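Local coordinates for ABC transporter substrate-binding protein (Streptococcus pneumoniae, PDB 4OHN) that binds histidine and probably delivers it to an ABC uptake transporter in the membrane, as family 3 solute-binding proteins do, at residues 50-53 against 54-57; 222-225 against 226-229. One frame throughout, in Å; residues are numbered along the deposited sequence.

How the contacts relate
Contact 1 is the C-terminal end of helix 43-53 with the turn after it, and contact 2 is two turns of helix 217-232. Each contact is local, and the two meet where helix 43-53 packs on helix 217-232. Their centres lie about 10 Å apart. Val51 CG1 meets Ala226 CB at 3.8 Å, and Val51 CG2 meets Phe227 CE1 at 3.8 Å. One polar link joins the two: Tyr55 OH lies 2.6 Å from Lys222 O, a probable hydrogen bond. Lys54 NZ also packs against Ser229 CB at 3.6 Å. No residue of either contact belongs to the pocket that holds histidine. Both centres lie about 20 Å or more from the centre of the chain.

Contact 1 of 2, residues 50-53 against 54-57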
# COMPACT_ATOMS: atom_id res chain seq x y z
N ALA A 50 11.34 12.50 5.44
CA ALA A 50 11.07 13.71 6.21
C ALA A 50 10.83 13.41 7.69
O ALA A 50 11.25 14.16 8.56
CB ALA A 50 9.88 14.46 5.63
N VAL A 51 10.16 12.30 7.98
CA VAL A 51 9.96 11.89 9.38
C VAL A 51 11.30 11.63 10.06
O VAL A 51 11.57 12.15 11.14
CB VAL A 51 9.06 10.63 9.46
CG1 VAL A 51 9.23 9.89 10.80
CG2 VAL A 51 7.60 11.02 9.20
N PHE A 52 12.14 10.82 9.43
CA PHE A 52 13.38 10.43 10.09
C PHE A 52 14.42 11.54 10.09
O PHE A 52 15.26 11.58 10.98
CB PHE A 52 13.83 9.06 9.58
CG PHE A 52 12.96 7.97 10.14
CD1 PHE A 52 13.00 7.70 11.51
CD2 PHE A 52 12.06 7.31 9.35
CE1 PHE A 52 12.15 6.73 12.06
CE2 PHE A 52 11.21 6.37 9.89
CZ PHE A 52 11.24 6.08 11.24
N GLU A 53 14.30 12.49 9.16
CA GLU A 53 15.11 13.71 9.18
C GLU A 53 14.95 14.47 10.50
O GLU A 53 15.90 15.10 10.96
CB GLU A 53 14.70 14.62 8.01
CG GLU A 53 15.57 15.84 7.77
CD GLU A 53 15.27 17.07 8.65
OE1 GLU A 53 14.17 17.22 9.25
OE2 GLU A 53 16.17 17.93 8.71
N LYS A 54 13.75 14.43 11.08
CA LYS A 54 13.51 15.14 12.34
C LYS A 54 14.41 14.61 13.46
O LYS A 54 14.62 15.31 14.46
CB LYS A 54 12.04 15.02 12.79
CG LYS A 54 10.96 15.64 11.88
CD LYS A 54 10.96 17.16 11.86
CE LYS A 54 9.86 17.70 10.95
NZ LYS A 54 9.76 19.19 11.00
N TYR A 55 14.93 13.39 13.31
CA TYR A 55 15.73 12.73 14.34
C TYR A 55 17.17 12.47 13.90
O TYR A 55 17.93 11.80 14.60
CB TYR A 55 15.07 11.38 14.73
CG TYR A 55 13.63 11.57 15.15
CD1 TYR A 55 13.31 12.20 16.33
CD2 TYR A 55 12.59 11.15 14.33
CE1 TYR A 55 12.00 12.41 16.71
CE2 TYR A 55 11.27 11.35 14.68
CZ TYR A 55 10.98 11.98 15.88
OH TYR A 55 9.69 12.21 16.29
N GLY A 56 17.53 12.99 12.73
CA GLY A 56 18.86 12.78 12.19
C GLY A 56 19.12 11.36 11.73
O GLY A 56 20.27 10.94 11.63
N ILE A 57 18.06 10.62 11.43
CA ILE A 57 18.13 9.22 11.03
C ILE A 57 17.98 9.09 9.52
O ILE A 57 17.09 9.69 8.93
CB ILE A 57 17.03 8.41 11.76
CG1 ILE A 57 17.38 8.30 13.25
CG2 ILE A 57 16.85 7.03 11.15
CD1 ILE A 57 16.26 7.74 14.14
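Phe52 overlaps Ile57 where helix 43-53 ends. The two side chains cross at a slant, with Phe52 CB 3.9 Å from Ile57 CB. With CG1 placed anti to its carbonyl carbon (chi1 -70°), Ile57 brings CG2 to 3.9 Å from Phe52 CD1. Val51 CG1 sits over the centre of one face of the Phe52 ring. Phe52 and Ile57 both also pack on Ile20 of strand 19-24.

The backbone forms a Schellman motif. Ile57 N bonds to Phe52 O at 3.0 Å, and Gly56 N bonds to Glu53 O at 3.2 Å. Gly56 is the C-prime residue, with a positive phi of 70°. Tyr55 N also bonds to Phe52 O, so this oxygen takes two N-H groups, from opposite faces of its carbonyl plane. Lys54 N bonds to Val51 O at 3.2 Å, and Tyr55 CD2 lies 3.5 Å from the same oxygen. Lys54 CB lies above one face of the Tyr55 ring, offset toward its rim. Lys54 NZ makes a salt bridge with Asp233. The carbonyls of Val51, Phe52 and Glu53 thus find donors within the turn, while Phe52 and Ile57 pack together on the side facing strand 19-24.

Contact 2 of 2, residues 222-225 against 226-229; sequences KINE and AFSS
Ile223 and Phe227 stand one turn apart on helix 217-232 and point the same way. This is an i to i+4 pair of an alpha helix. Ile223 CG2 makes a CH-pi contact over the ring face, 4.0 Å from the Phe227 centroid. Ile223 chi1 (-67°) turns CG2 away from its own N and over the ring. Ile223 O lies over the same face, offset toward the rim. Both side chains look to helix 43-53, where Ile223 touches Phe52 and Phe227 touches Leu47.

The backbone acceptors are met in turn. Ala226 N bonds to Lys222 O, whose probable second donor is Tyr55 OH. Phe227 N bonds to Ile223 O at 2.9 Å, nearly along the C=O axis. Ser228 N bonds to Asn224 O at 3.1 Å. Ser229 N reaches Glu225 O at 3.4 Å, a weak bond.

Asn224 O and Glu225 O each take a second donor, from water. One water donates to Asn224 O and also bonds Ser228 OG. The other donates to Glu225 O at 3.0 Å and pairs with Ser229 OG. Among the side chains, Asn224 OD1 is satisfied by the backbone N of Asn99. Lys222 and Glu225 form a salt bridge, long and weak, in which Lys222 NZ lies 3.4 Å from Glu225 OE1.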
# COMPACT_ATOMS: atom_id res chain seq x y z
N LYS A 222 7.41 8.26 17.98
CA LYS A 222 8.27 9.18 17.24
C LYS A 222 7.78 9.43 15.82
O LYS A 222 7.90 10.55 15.29
CB LYS A 222 9.73 8.71 17.25
CG LYS A 222 10.33 8.69 18.64
CD LYS A 222 10.21 10.05 19.34
CE LYS A 222 11.01 10.10 20.63
NZ LYS A 222 10.63 11.31 21.43
N ILE A 223 7.23 8.42 15.17
CA ILE A 223 6.65 8.62 13.84
C ILE A 223 5.44 9.55 14.00
O ILE A 223 5.29 10.52 13.26
CB ILE A 223 6.24 7.27 13.21
CG1 ILE A 223 7.48 6.44 12.92
CG2 ILE A 223 5.39 7.51 11.97
CD1 ILE A 223 7.17 4.99 12.61
N ASN A 224 4.57 9.28 14.96
CA ASN A 224 3.38 10.12 15.15
C ASN A 224 3.73 11.57 15.47
O ASN A 224 3.09 12.51 14.95
CB ASN A 224 2.49 9.53 16.24
CG ASN A 224 1.82 8.23 15.84
OD1 ASN A 224 1.63 7.95 14.64
ND2 ASN A 224 1.45 7.42 16.82
N GLU A 225 4.71 11.78 16.34
CA GLU A 225 5.12 13.14 16.68
C GLU A 225 5.66 13.86 15.46
O GLU A 225 5.40 15.06 15.28
CB GLU A 225 6.18 13.12 17.77
CG GLU A 225 5.65 12.67 19.12
CD GLU A 225 6.71 12.36 20.12
OE1 GLU A 225 7.91 12.58 19.88
OE2 GLU A 225 6.32 11.88 21.22
N ALA A 226 6.42 13.16 14.62
CA ALA A 226 6.92 13.77 13.40
C ALA A 226 5.77 14.12 12.45
O ALA A 226 5.80 15.19 11.81
CB ALA A 226 7.90 12.86 12.72
N PHE A 227 4.76 13.26 12.34
CA PHE A 227 3.60 13.63 11.53
C PHE A 227 3.04 14.99 12.01
O PHE A 227 2.70 15.85 11.19
CB PHE A 227 2.48 12.58 11.57
CG PHE A 227 2.75 11.29 10.82
CD1 PHE A 227 3.78 11.16 9.90
CD2 PHE A 227 1.94 10.20 11.06
CE1 PHE A 227 3.97 9.96 9.22
CE2 PHE A 227 2.13 9.01 10.37
CZ PHE A 227 3.16 8.89 9.45
N SER A 228 2.93 15.20 13.33
CA SER A 228 2.38 16.47 13.82
C SER A 228 3.16 17.68 13.32
O SER A 228 2.56 18.70 12.96
CB SER A 228 2.34 16.48 15.35
OG SER A 228 1.47 15.48 15.83
N SER A 229 4.48 17.58 13.26
CA SER A 229 5.30 18.67 12.74
C SER A 229 5.07 18.83 11.25
O SER A 229 4.93 19.94 10.78
CB SER A 229 6.82 18.39 12.97
OG SER A 229 7.27 18.81 14.24
O HOH W 1 0.43 12.51 15.53
O HOH W 2 6.16 17.76 16.25